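Local coordinates for TRAP solute Binding Protein (PDB 5I7I) that binds aromatic acids such as 3-hydroxybenzoate, probably as the solute receptor of a TRAP-type transport system in a marine bacterium, at residues A[113-116]-A[117-121]; A[120-123]-A[124-128]; A[328-331]-A[332-336]; A[313-316]-A[317-321]; A[219-222]-A[223-226]. One frame throughout, in Å; residues are numbered along the deposited sequence.

Interaction 1 of 5, residues A[113-116]-A[117-121]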
loop_
_atom_site.group_PDB
_atom_site.type_symbol
_atom_site.label_atom_id
_atom_site.label_comp_id
_atom_site.label_asym_id
_atom_site.label_seq_id
_atom_site.Cartn_x
_atom_site.Cartn_y
_atom_site.Cartn_z
ATOM N N SER A 113 5.963 7.808 8.938
ATOM C CA SER A 113 5.527 6.500 9.409
ATOM C C SER A 113 4.210 6.105 8.732
ATOM O O SER A 113 3.440 6.950 8.264
ATOM C CB SER A 113 5.306 6.538 10.917
ATOM O OG SER A 113 4.215 7.382 11.220
ATOM N N ALA A 114 3.930 4.803 8.711
ATOM C CA ALA A 114 2.614 4.384 8.232
ATOM C C ALA A 114 1.509 4.926 9.125
ATOM O O ALA A 114 0.428 5.259 8.636
ATOM C CB ALA A 114 2.516 2.864 8.133
ATOM N N GLU A 115 1.770 5.064 10.421
ATOM C CA GLU A 115 0.766 5.614 11.325
ATOM C C GLU A 115 0.369 7.028 10.909
ATOM O O GLU A 115 -0.823 7.353 10.838
ATOM C CB GLU A 115 1.329 5.619 12.740
ATOM C CG GLU A 115 0.464 6.335 13.766
ATOM C CD GLU A 115 1.037 6.280 15.183
ATOM O OE1 GLU A 115 2.151 5.756 15.391
ATOM O OE2 GLU A 115 0.337 6.757 16.112
ATOM N N ALA A 116 1.364 7.887 10.647
ATOM C CA ALA A 116 1.055 9.265 10.278
ATOM C C ALA A 116 0.473 9.328 8.880
ATOM O O ALA A 116 -0.505 10.050 8.630
ATOM C CB ALA A 116 2.325 10.120 10.355
ATOM N N THR A 117 1.068 8.586 7.950
ATOM C CA THR A 117 0.682 8.701 6.554
ATOM C C THR A 117 -0.689 8.083 6.320
ATOM O O THR A 117 -1.441 8.548 5.461
ATOM C CB THR A 117 1.771 8.084 5.663
ATOM O OG1 THR A 117 3.060 8.606 6.035
ATOM C CG2 THR A 117 1.540 8.464 4.214
ATOM N N SER A 118 -1.033 7.044 7.078
ATOM C CA SER A 118 -2.345 6.418 6.941
ATOM C C SER A 118 -3.462 7.335 7.427
ATOM O O SER A 118 -4.523 7.399 6.798
ATOM C CB SER A 118 -2.383 5.109 7.716
ATOM O OG SER A 118 -1.560 4.140 7.120
ATOM N N GLN A 119 -3.284 8.003 8.576
ATOM C CA GLN A 119 -4.272 8.979 9.018
ATOM C C GLN A 119 -4.423 10.108 8.004
ATOM O O GLN A 119 -5.538 10.571 7.733
ATOM C CB GLN A 119 -3.864 9.535 10.373
ATOM C CG GLN A 119 -4.011 8.522 11.466
ATOM C CD GLN A 119 -3.498 9.018 12.782
ATOM O OE1 GLN A 119 -4.251 9.542 13.604
ATOM N NE2 GLN A 119 -2.189 8.912 12.971
ATOM N N ALA A 120 -3.300 10.568 7.454
ATOM C CA ALA A 120 -3.343 11.580 6.411
ATOM C C ALA A 120 -4.184 11.099 5.231
ATOM O O ALA A 120 -5.048 11.826 4.743
ATOM C CB ALA A 120 -1.918 11.925 5.977
ATOM N N LEU A 121 -3.944 9.865 4.765
ATOM C CA LEU A 121 -4.721 9.308 3.659
ATOM C C LEU A 121 -6.206 9.280 3.982
ATOM O O LEU A 121 -7.046 9.614 3.135
ATOM C CB LEU A 121 -4.261 7.884 3.351
ATOM C CG LEU A 121 -3.141 7.803 2.319
ATOM C CD1 LEU A 121 -2.417 6.475 2.427
ATOM C CD2 LEU A 121 -3.713 8.002 0.915
HETATM O O HOH W 1 -0.829 9.273 15.521
#
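Ser113 and Thr117 meet over the first turn of helix 114-126, where Thr117 N donates to Ser113 O at 2.9 Å (N-H...O 163°) and opens an i to i+4 ladder that Ser118 and Ala120 continue. Gln119 N reaches Glu115 O only weakly. Ser113 is the N-cap, its OG accepting from Ala116 N at 3.0 Å; Asp275 of helix 264-287 receives the backbone N-H groups of Ala114 and Glu115. Thr117 has OG1 beside its own backbone N (chi1 -50°), which turns the hydroxyl back onto the preceding turn, and OG1 donates to Ser113 O at 2.8 Å from above the carbonyl plane. Ser118 OG likewise donates to Ala114 O, 2.7 Å away, tilted from that carbonyl's plane, while Ser118 N reaches the oxygen from the opposite face. OG also bonds to Cys143 N of strand 136-143. Gln119 lies alongside Glu115, pointing the same way, with amide and carboxylate planes 23° apart. Gln119 NE2 donates to Glu115 O at 3.0 Å, with that oxygen in the amide plane. A water links NE2 to Glu115 OE2, which is also bonded to Gln272. Three successive carbonyls each take a side-chain donor, the third, Glu115 O, having only a weak backbone bond beside it, so the hydroxyls and amide N-H of a largely buried helix start find acceptors within the helix itself.

Interaction 2 of 5, residues A[120-123]-A[124-128]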
loop_
_atom_site.group_PDB
_atom_site.type_symbol
_atom_site.label_atom_id
_atom_site.label_comp_id
_atom_site.label_asym_id
_atom_site.label_seq_id
_atom_site.Cartn_x
_atom_site.Cartn_y
_atom_site.Cartn_z
ATOM N N ALA A 120 -3.300 10.568 7.454
ATOM C CA ALA A 120 -3.343 11.580 6.411
ATOM C C ALA A 120 -4.184 11.099 5.231
ATOM O O ALA A 120 -5.048 11.826 4.743
ATOM C CB ALA A 120 -1.918 11.925 5.977
ATOM N N LEU A 121 -3.944 9.865 4.765
ATOM C CA LEU A 121 -4.721 9.308 3.659
ATOM C C LEU A 121 -6.206 9.280 3.982
ATOM O O LEU A 121 -7.046 9.614 3.135
ATOM C CB LEU A 121 -4.261 7.884 3.351
ATOM C CG LEU A 121 -3.141 7.803 2.319
ATOM C CD1 LEU A 121 -2.417 6.475 2.427
ATOM C CD2 LEU A 121 -3.713 8.002 0.915
ATOM N N GLN A 122 -6.564 8.812 5.179
ATOM C CA GLN A 122 -7.984 8.719 5.509
ATOM C C GLN A 122 -8.648 10.097 5.536
ATOM O O GLN A 122 -9.750 10.276 5.004
ATOM C CB GLN A 122 -8.164 7.986 6.832
ATOM C CG GLN A 122 -9.633 7.818 7.209
ATOM C CD GLN A 122 -10.362 6.894 6.270
ATOM O OE1 GLN A 122 -9.847 5.833 5.921
ATOM N NE2 GLN A 122 -11.572 7.273 5.861
ATOM N N GLU A 123 -8.012 11.084 6.167
ATOM C CA GLU A 123 -8.619 12.414 6.187
ATOM C C GLU A 123 -8.719 12.983 4.781
ATOM O O GLU A 123 -9.695 13.659 4.429
ATOM C CB GLU A 123 -7.842 13.367 7.106
ATOM C CG GLU A 123 -8.431 14.783 7.071
ATOM C CD GLU A 123 -7.882 15.742 8.094
ATOM O OE1 GLU A 123 -7.161 15.323 9.006
ATOM O OE2 GLU A 123 -8.210 16.947 7.991
ATOM N N TYR A 124 -7.710 12.716 3.962
ATOM C CA TYR A 124 -7.717 13.140 2.565
ATOM C C TYR A 124 -8.925 12.575 1.828
ATOM O O TYR A 124 -9.661 13.310 1.162
ATOM C CB TYR A 124 -6.415 12.636 1.963
ATOM C CG TYR A 124 -6.035 12.980 0.542
ATOM C CD1 TYR A 124 -5.573 14.237 0.209
ATOM C CD2 TYR A 124 -5.980 11.989 -0.432
ATOM C CE1 TYR A 124 -5.126 14.523 -1.081
ATOM C CE2 TYR A 124 -5.549 12.262 -1.721
ATOM C CZ TYR A 124 -5.112 13.529 -2.031
ATOM O OH TYR A 124 -4.651 13.800 -3.304
ATOM N N VAL A 125 -9.147 11.269 1.963
ATOM C CA VAL A 125 -10.304 10.598 1.366
ATOM C C VAL A 125 -11.619 11.087 1.963
ATOM O O VAL A 125 -12.639 11.161 1.256
ATOM C CB VAL A 125 -10.131 9.071 1.522
ATOM C CG1 VAL A 125 -11.454 8.320 1.279
ATOM C CG2 VAL A 125 -9.020 8.575 0.599
ATOM N N ASP A 126 -11.639 11.423 3.258
ATOM C CA ASP A 126 -12.861 11.912 3.881
ATOM C C ASP A 126 -13.249 13.283 3.344
ATOM O O ASP A 126 -14.416 13.687 3.471
ATOM C CB ASP A 126 -12.665 12.048 5.392
ATOM C CG ASP A 126 -12.659 10.720 6.135
ATOM O OD1 ASP A 126 -13.123 9.678 5.634
ATOM O OD2 ASP A 126 -12.191 10.735 7.288
ATOM N N THR A 127 -12.285 14.008 2.771
ATOM C CA THR A 127 -12.454 15.403 2.403
ATOM C C THR A 127 -12.157 15.561 0.913
ATOM O O THR A 127 -12.998 15.200 0.082
ATOM C CB THR A 127 -11.587 16.330 3.270
ATOM O OG1 THR A 127 -10.174 16.034 3.141
ATOM C CG2 THR A 127 -12.021 16.240 4.716
ATOM N N VAL A 128 -10.992 16.076 0.539
ATOM C CA VAL A 128 -10.813 16.585 -0.803
ATOM C C VAL A 128 -10.835 15.478 -1.848
ATOM O O VAL A 128 -11.161 15.763 -3.011
ATOM C CB VAL A 128 -9.527 17.434 -0.835
ATOM C CG1 VAL A 128 -8.297 16.554 -0.717
ATOM C CG2 VAL A 128 -9.485 18.335 -2.090
#
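The amide of Gln122 lies at a slant across the carboxylate of Asp126 on one side of helix 114-126, the two planes 55° apart. Gln122 NE2 donates to Asp126 OD1 at 2.9 Å. The oxygen lies near the amide plane, yet the nitrogen comes from above the carboxylate plane. A bend in the glutamine (chi2 67°) folds the amide along the helix toward the aspartate, while OE1 accepts from Val141 N of strand 136-143; both ends of the amide are engaged, which probably fixes its rotation. Thr127 approaches from the end of the helix. Its OG1 donates to Glu123 O at 2.7 Å, which ties the first residue to leave helical geometry back to the last full turn. Tyr124 projects from a different side: its CB rests 3.2 Å from Ala120 O, and the ring extends away from the preceding turn. That ring meets Phe105 edge-to-face and its OH bonds to His101 O, while Glu123 OE1 is directed to Lys338 and Tyr339 of another helix. Val125 brings CG2 to 3.4 Å from Leu121 O. Backbone bonds Tyr124 N to Ala120 O, Val125 N to Leu121 O and Asp126 N to Gln122 O underlie all of this. The arrangement is that of a helix C-terminus with a threonine hydroxyl on the i-4 carbonyl, in a helix packed between a strand of the five-stranded sheet and helix 325-339.

Interaction 3 of 5, residues A[328-331]-A[332-336]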
loop_
_atom_site.group_PDB
_atom_site.type_symbol
_atom_site.label_atom_id
_atom_site.label_comp_id
_atom_site.label_asym_id
_atom_site.label_seq_id
_atom_site.Cartn_x
_atom_site.Cartn_y
_atom_site.Cartn_z
ATOM N N LEU A 328 -3.406 19.418 -4.158
ATOM C CA LEU A 328 -3.456 18.071 -3.592
ATOM C C LEU A 328 -2.128 17.683 -2.959
ATOM O O LEU A 328 -2.109 17.077 -1.879
ATOM C CB LEU A 328 -3.873 17.049 -4.654
ATOM C CG LEU A 328 -5.292 17.249 -5.178
ATOM C CD1 LEU A 328 -5.560 16.268 -6.318
ATOM C CD2 LEU A 328 -6.298 17.119 -4.074
ATOM N N VAL A 329 -1.008 18.002 -3.620
ATOM C CA VAL A 329 0.301 17.671 -3.061
ATOM C C VAL A 329 0.521 18.414 -1.753
ATOM O O VAL A 329 0.974 17.830 -0.762
ATOM C CB VAL A 329 1.402 17.962 -4.089
ATOM C CG1 VAL A 329 2.793 17.845 -3.456
ATOM C CG2 VAL A 329 1.282 16.999 -5.253
ATOM N N LYS A 330 0.182 19.702 -1.720
ATOM C CA LYS A 330 0.298 20.473 -0.481
ATOM C C LYS A 330 -0.563 19.868 0.614
ATOM O O LYS A 330 -0.121 19.726 1.759
ATOM C CB LYS A 330 -0.105 21.931 -0.709
ATOM C CG LYS A 330 -0.254 22.712 0.602
ATOM C CD LYS A 330 -0.503 24.194 0.412
ATOM C CE LYS A 330 -1.005 24.825 1.724
ATOM N NZ LYS A 330 -0.003 24.750 2.818
ATOM N N THR A 331 -1.812 19.528 0.288
ATOM C CA THR A 331 -2.715 18.949 1.280
ATOM C C THR A 331 -2.145 17.647 1.828
ATOM O O THR A 331 -2.112 17.423 3.045
ATOM C CB THR A 331 -4.077 18.693 0.632
ATOM O OG1 THR A 331 -4.623 19.925 0.153
ATOM C CG2 THR A 331 -5.057 18.080 1.618
ATOM N N ALA A 332 -1.682 16.779 0.935
ATOM C CA ALA A 332 -1.093 15.521 1.374
ATOM C C ALA A 332 0.093 15.765 2.305
ATOM O O ALA A 332 0.187 15.153 3.369
ATOM C CB ALA A 332 -0.680 14.679 0.174
ATOM N N LYS A 333 1.019 16.645 1.913
ATOM C CA LYS A 333 2.183 16.925 2.753
ATOM C C LYS A 333 1.761 17.484 4.103
ATOM O O LYS A 333 2.318 17.106 5.146
ATOM C CB LYS A 333 3.106 17.919 2.048
ATOM C CG LYS A 333 3.859 17.333 0.876
ATOM C CD LYS A 333 4.354 18.415 -0.086
ATOM C CE LYS A 333 5.432 19.294 0.526
ATOM N NZ LYS A 333 6.725 18.581 0.629
ATOM N N ASP A 334 0.817 18.425 4.107
ATOM C CA ASP A 334 0.389 19.021 5.366
ATOM C C ASP A 334 -0.290 17.989 6.261
ATOM O O ASP A 334 -0.118 18.021 7.477
ATOM C CB ASP A 334 -0.553 20.194 5.086
ATOM C CG ASP A 334 0.152 21.389 4.477
ATOM O OD1 ASP A 334 1.406 21.427 4.529
ATOM O OD2 ASP A 334 -0.530 22.292 3.934
ATOM N N LEU A 335 -1.092 17.088 5.691
ATOM C CA LEU A 335 -1.775 16.085 6.519
ATOM C C LEU A 335 -0.784 15.093 7.098
ATOM O O LEU A 335 -0.921 14.674 8.254
ATOM C CB LEU A 335 -2.863 15.359 5.719
ATOM C CG LEU A 335 -4.094 16.195 5.391
ATOM C CD1 LEU A 335 -4.965 15.433 4.388
ATOM C CD2 LEU A 335 -4.885 16.579 6.624
ATOM N N ILE A 336 0.231 14.711 6.321
ATOM C CA ILE A 336 1.260 13.818 6.839
ATOM C C ILE A 336 1.954 14.455 8.036
ATOM O O ILE A 336 2.148 13.819 9.075
ATOM C CB ILE A 336 2.245 13.429 5.724
ATOM C CG1 ILE A 336 1.529 12.557 4.692
ATOM C CG2 ILE A 336 3.474 12.715 6.274
ATOM C CD1 ILE A 336 2.273 12.365 3.405
#
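Lys330 leaves the helix with CG trans to the main-chain nitrogen (chi1 169°), runs extended as far as CE and then bends at its last torsion (chi4 63°), which swings NZ over to Asp334. The aspartate meets it with CG beside its own backbone N. The result is a salt bridge one turn apart, NZ to OD2 at 2.8 Å, made on the syn lone pair of that oxygen. The aliphatic part of the lysine takes part too, CG lying 3.4 Å from Asp334 OD2. Thr331 and Leu335 lie side by side on another side of the helix, where methyl CG2 touches CD1 at 3.8 Å. The threonine hydroxyl is turned the other way and bonds to Met327 O. Beneath these groups the backbone ladder is regular: Lys333 N donates to Val329 O at 2.9 Å and 170°, and Ala332, Asp334 and Leu335 make the equivalent bonds. Val329 packs toward Trp314 and Ile315 of helix 297-320, whereas Leu335 rests on Ala120 and Glu123 of helix 114-126. An i to i+4 ion pair on the exposed side, with aliphatic residues on the covered sides, is the pattern of an amphipathic surface helix.

Interaction 4 of 5, residues A[313-316]-A[317-321]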
loop_
_atom_site.group_PDB
_atom_site.type_symbol
_atom_site.label_atom_id
_atom_site.label_comp_id
_atom_site.label_asym_id
_atom_site.label_seq_id
_atom_site.Cartn_x
_atom_site.Cartn_y
_atom_site.Cartn_z
ATOM N N ASP A 313 6.032 16.555 -12.651
ATOM C CA ASP A 313 5.279 15.975 -13.749
ATOM C C ASP A 313 3.948 15.423 -13.272
ATOM O O ASP A 313 2.962 15.452 -14.021
ATOM C CB ASP A 313 6.105 14.891 -14.440
ATOM C CG ASP A 313 7.307 15.453 -15.181
ATOM O OD1 ASP A 313 7.306 16.668 -15.517
ATOM O OD2 ASP A 313 8.220 14.660 -15.466
ATOM N N TRP A 314 3.897 14.891 -12.047
ATOM C CA TRP A 314 2.623 14.425 -11.513
ATOM C C TRP A 314 1.630 15.569 -11.381
ATOM O O TRP A 314 0.460 15.436 -11.765
ATOM C CB TRP A 314 2.782 13.681 -10.170
ATOM C CG TRP A 314 1.465 13.113 -9.802
ATOM C CD1 TRP A 314 0.961 11.923 -10.231
ATOM C CD2 TRP A 314 0.416 13.741 -9.030
ATOM N NE1 TRP A 314 -0.320 11.758 -9.781
ATOM C CE2 TRP A 314 -0.677 12.849 -9.032
ATOM C CE3 TRP A 314 0.291 14.961 -8.352
ATOM C CZ2 TRP A 314 -1.873 13.130 -8.371
ATOM C CZ3 TRP A 314 -0.889 15.232 -7.685
ATOM C CH2 TRP A 314 -1.958 14.321 -7.703
ATOM N N ILE A 315 2.074 16.706 -10.854
ATOM C CA ILE A 315 1.187 17.852 -10.703
ATOM C C ILE A 315 0.596 18.241 -12.049
ATOM O O ILE A 315 -0.617 18.437 -12.182
ATOM C CB ILE A 315 1.929 19.005 -10.000
ATOM C CG1 ILE A 315 2.111 18.678 -8.519
ATOM C CG2 ILE A 315 1.198 20.329 -10.166
ATOM C CD1 ILE A 315 3.042 19.625 -7.773
ATOM N N LYS A 316 1.429 18.299 -13.084
ATOM C CA LYS A 316 0.913 18.604 -14.418
ATOM C C LYS A 316 -0.095 17.549 -14.878
ATOM O O LYS A 316 -1.132 17.886 -15.451
ATOM C CB LYS A 316 2.077 18.702 -15.389
ATOM C CG LYS A 316 1.676 18.656 -16.866
ATOM C CD LYS A 316 2.156 19.834 -17.621
ATOM C CE LYS A 316 1.603 19.822 -19.054
ATOM N NZ LYS A 316 1.348 21.210 -19.516
ATOM N N SER A 317 0.201 16.263 -14.643
ATOM C CA SER A 317 -0.698 15.176 -15.054
ATOM C C SER A 317 -2.021 15.216 -14.300
ATOM O O SER A 317 -3.070 14.846 -14.857
ATOM C CB SER A 317 -0.039 13.809 -14.827
ATOM O OG SER A 317 -0.176 13.344 -13.487
ATOM N N ALA A 318 -1.993 15.671 -13.045
ATOM C CA ALA A 318 -3.230 15.839 -12.290
ATOM C C ALA A 318 -4.038 16.998 -12.845
ATOM O O ALA A 318 -5.253 16.879 -13.040
ATOM C CB ALA A 318 -2.881 16.062 -10.827
ATOM N N ASN A 319 -3.376 18.113 -13.147
ATOM C CA ASN A 319 -4.033 19.228 -13.812
ATOM C C ASN A 319 -4.740 18.756 -15.075
ATOM O O ASN A 319 -5.894 19.130 -15.338
ATOM C CB ASN A 319 -2.993 20.285 -14.186
ATOM C CG ASN A 319 -2.469 21.083 -13.006
ATOM O OD1 ASN A 319 -2.892 20.925 -11.862
ATOM N ND2 ASN A 319 -1.513 21.953 -13.297
ATOM N N ASP A 320 -4.043 17.953 -15.888
ATOM C CA ASP A 320 -4.595 17.490 -17.146
ATOM C C ASP A 320 -5.814 16.608 -16.941
ATOM O O ASP A 320 -6.641 16.496 -17.850
ATOM C CB ASP A 320 -3.542 16.726 -17.934
ATOM C CG ASP A 320 -2.451 17.619 -18.485
ATOM O OD1 ASP A 320 -2.664 18.843 -18.568
ATOM O OD2 ASP A 320 -1.393 17.084 -18.858
ATOM N N ARG A 321 -5.959 16.011 -15.764
ATOM C CA ARG A 321 -7.093 15.171 -15.429
ATOM C C ARG A 321 -8.144 15.923 -14.619
ATOM O O ARG A 321 -9.016 15.308 -14.004
ATOM C CB ARG A 321 -6.602 13.908 -14.714
ATOM C CG ARG A 321 -5.937 12.942 -15.674
ATOM C CD ARG A 321 -5.402 11.718 -14.939
ATOM N NE ARG A 321 -4.185 12.031 -14.187
ATOM C CZ ARG A 321 -3.643 11.245 -13.262
ATOM N NH1 ARG A 321 -4.226 10.102 -12.930
ATOM N NH2 ARG A 321 -2.517 11.610 -12.664
HETATM O O HOH W 2 -1.191 21.132 -18.447
#
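A CH-pi contact between residues four apart, the methyl of Ala318 over one face of the Trp314 indole, marks the closing turns of helix 297-320 where they pack against the start of helix 325-339. Ala318 CB stands 3.8 Å from the centroid of the six-membered ring of Trp314, 16° off its normal. The indole is placed there by CG lying anti to the backbone N (chi1 -173°), and its NE1 donates to Glu103 OE1. That oxygen of Glu103, outside both segments, is also the salt-bridge partner of Arg321; the two donors that share it, Arg321 NH2 and Trp314 NE1, are 3.6 Å apart, with guanidinium and ring planes at 79°. Arg321 NE donates to Ser317 O at 3.1 Å, with the oxygen in the guanidinium plane. Ser317 OG, in one of two conformers, is 2.8 Å from Trp314 O and also accepts from Arg321 NH2; that part is less certain. On the exposed side Lys316 NZ and Asp320 OD1 are 4.8 Å apart, and a water bridges them. With an alanine at Trp314 the face over Ala318 CB is gone, and the change would probably leave Glu103 OE1 without the indole N-H and open a gap next to Val329. Sharing one carboxylate oxygen between an indole N-H and a guanidinium probably stabilises its negative charge and fixes the orientation of both groups at the helix end.

Interaction 5 of 5, residues A[219-222]-A[223-226]; sequences ELTK and AHTT
Thr221 and His224 form the close part of this turn from helix 217-220 into strand 223-227. The imidazole comes back over the connecting peptides, its CG beside the backbone N (chi1 -46°), and presents its edge to Thr221 O, with CE1 at 3.1 Å from that oxygen. Thr221 OG1 sits 3.4 Å from the same CE1, though its own bond goes to Leu217 O in the helix before. Around the other end of the ring, Lys222 O lies 3.5 Å from CD2, at a slant to the ring plane. His224 ND1 is hydrogen-bonded to His150 ND1 in the adjoining strand, and the indole of Trp209 meets the imidazole with planes at about 60°, so the ring meets both polar and aromatic groups. Replacing His224 by an alanine is likely to leave His150 ND1 without this mate and a gap beside Thr221 and Trp209. The looser side is that of Lys222, which is partly exposed: its chain bends at chi2 and chi4 and leads away from the strand, and it is the carbonyl O of this residue that meets His224. Lys222 and Ala223 both face Thr151, a classic beta bulge at the start of the strand. In the six-stranded sheet, strand 223-227 runs antiparallel to 148-151 and parallel to 291-295, its two neighbours; His224 touches Ile292 of the latter, and Thr221 packs on Leu197 of helix 193-198.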
loop_
_atom_site.group_PDB
_atom_site.type_symbol
_atom_site.label_atom_id
_atom_site.label_comp_id
_atom_site.label_asym_id
_atom_site.label_seq_id
_atom_site.Cartn_x
_atom_site.Cartn_y
_atom_site.Cartn_z
ATOM N N GLU A 219 14.408 -14.446 1.177
ATOM C CA GLU A 219 15.341 -15.484 0.760
ATOM C C GLU A 219 15.875 -15.220 -0.635
ATOM O O GLU A 219 17.046 -15.501 -0.906
ATOM C CB GLU A 219 14.670 -16.867 0.817
ATOM C CG GLU A 219 14.274 -17.291 2.233
ATOM C CD GLU A 219 13.593 -18.656 2.288
ATOM O OE1 GLU A 219 13.241 -19.212 1.228
ATOM O OE2 GLU A 219 13.414 -19.182 3.410
ATOM N N LEU A 220 15.048 -14.649 -1.511
ATOM C CA LEU A 220 15.405 -14.465 -2.904
ATOM C C LEU A 220 16.149 -13.165 -3.157
ATOM O O LEU A 220 16.777 -13.024 -4.209
ATOM C CB LEU A 220 14.142 -14.531 -3.762
ATOM C CG LEU A 220 13.414 -15.864 -3.718
ATOM C CD1 LEU A 220 12.043 -15.731 -4.324
ATOM C CD2 LEU A 220 14.206 -16.920 -4.453
ATOM N N THR A 221 16.099 -12.218 -2.223
ATOM C CA THR A 221 16.922 -11.022 -2.295
ATOM C C THR A 221 17.706 -10.885 -0.999
ATOM O O THR A 221 17.130 -10.992 0.087
ATOM C CB THR A 221 16.100 -9.748 -2.558
ATOM O OG1 THR A 221 15.112 -9.535 -1.538
ATOM C CG2 THR A 221 15.449 -9.812 -3.929
ATOM N N LYS A 222 19.014 -10.677 -1.115
ATOM C CA LYS A 222 19.870 -10.542 0.046
ATOM C C LYS A 222 20.418 -9.144 0.230
ATOM O O LYS A 222 21.005 -8.863 1.276
ATOM C CB LYS A 222 21.034 -11.533 -0.039
ATOM C CG LYS A 222 20.597 -12.989 -0.011
ATOM C CD LYS A 222 19.966 -13.365 1.329
ATOM C CE LYS A 222 19.473 -14.797 1.343
ATOM N NZ LYS A 222 20.523 -15.706 0.836
ATOM N N ALA A 223 20.247 -8.254 -0.734
ATOM C CA ALA A 223 20.706 -6.883 -0.586
ATOM C C ALA A 223 19.506 -5.957 -0.473
ATOM O O ALA A 223 18.586 -6.014 -1.292
ATOM C CB ALA A 223 21.582 -6.471 -1.762
ATOM N N HIS A 224 19.514 -5.110 0.550
ATOM C CA HIS A 224 18.379 -4.272 0.881
ATOM C C HIS A 224 18.869 -2.873 1.202
ATOM O O HIS A 224 19.835 -2.704 1.949
ATOM C CB HIS A 224 17.633 -4.857 2.080
ATOM C CG HIS A 224 17.400 -6.326 1.968
ATOM N ND1 HIS A 224 16.423 -6.859 1.166
ATOM C CD2 HIS A 224 18.036 -7.378 2.528
ATOM C CE1 HIS A 224 16.462 -8.177 1.230
ATOM N NE2 HIS A 224 17.436 -8.521 2.049
ATOM N N THR A 225 18.204 -1.880 0.616
ATOM C CA THR A 225 18.540 -0.482 0.835
ATOM C C THR A 225 17.314 0.282 1.294
ATOM O O THR A 225 16.224 0.132 0.736
ATOM C CB THR A 225 19.160 0.149 -0.416
ATOM O OG1 THR A 225 20.513 -0.281 -0.499
ATOM C CG2 THR A 225 19.147 1.675 -0.371
ATOM N N THR A 226 17.502 1.091 2.311
ATOM C CA THR A 226 16.498 2.014 2.788
ATOM C C THR A 226 17.075 3.423 2.726
ATOM O O THR A 226 18.176 3.638 2.220
ATOM C CB THR A 226 16.013 1.615 4.183
ATOM O OG1 THR A 226 14.840 2.374 4.475
ATOM C CG2 THR A 226 17.076 1.885 5.249
#

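In the fold
Four of the contacts lie on or at the ends of three helices, with 325-339 packed on the other two. Interactions 1 and 2 share helix 114-126 and overlap at Ala120 and Leu121; interaction 3 rests on both, with Ala120 CB 3.5 Å from Ile336 N, and touches interaction 4 through Val329 CG2, 3.7 Å from Trp314 CZ3. Burial falls along this series: 1 and 2 are mostly buried and use side-chain bonds to helix carbonyls and an amide-carboxylate pair, whereas 3 and 4 carry a salt bridge and a water-linked pair on their exposed sides. Interaction 5 stands apart, its centre about 33 Å from that of interaction 2, a buried helix-to-strand turn built round an imidazole.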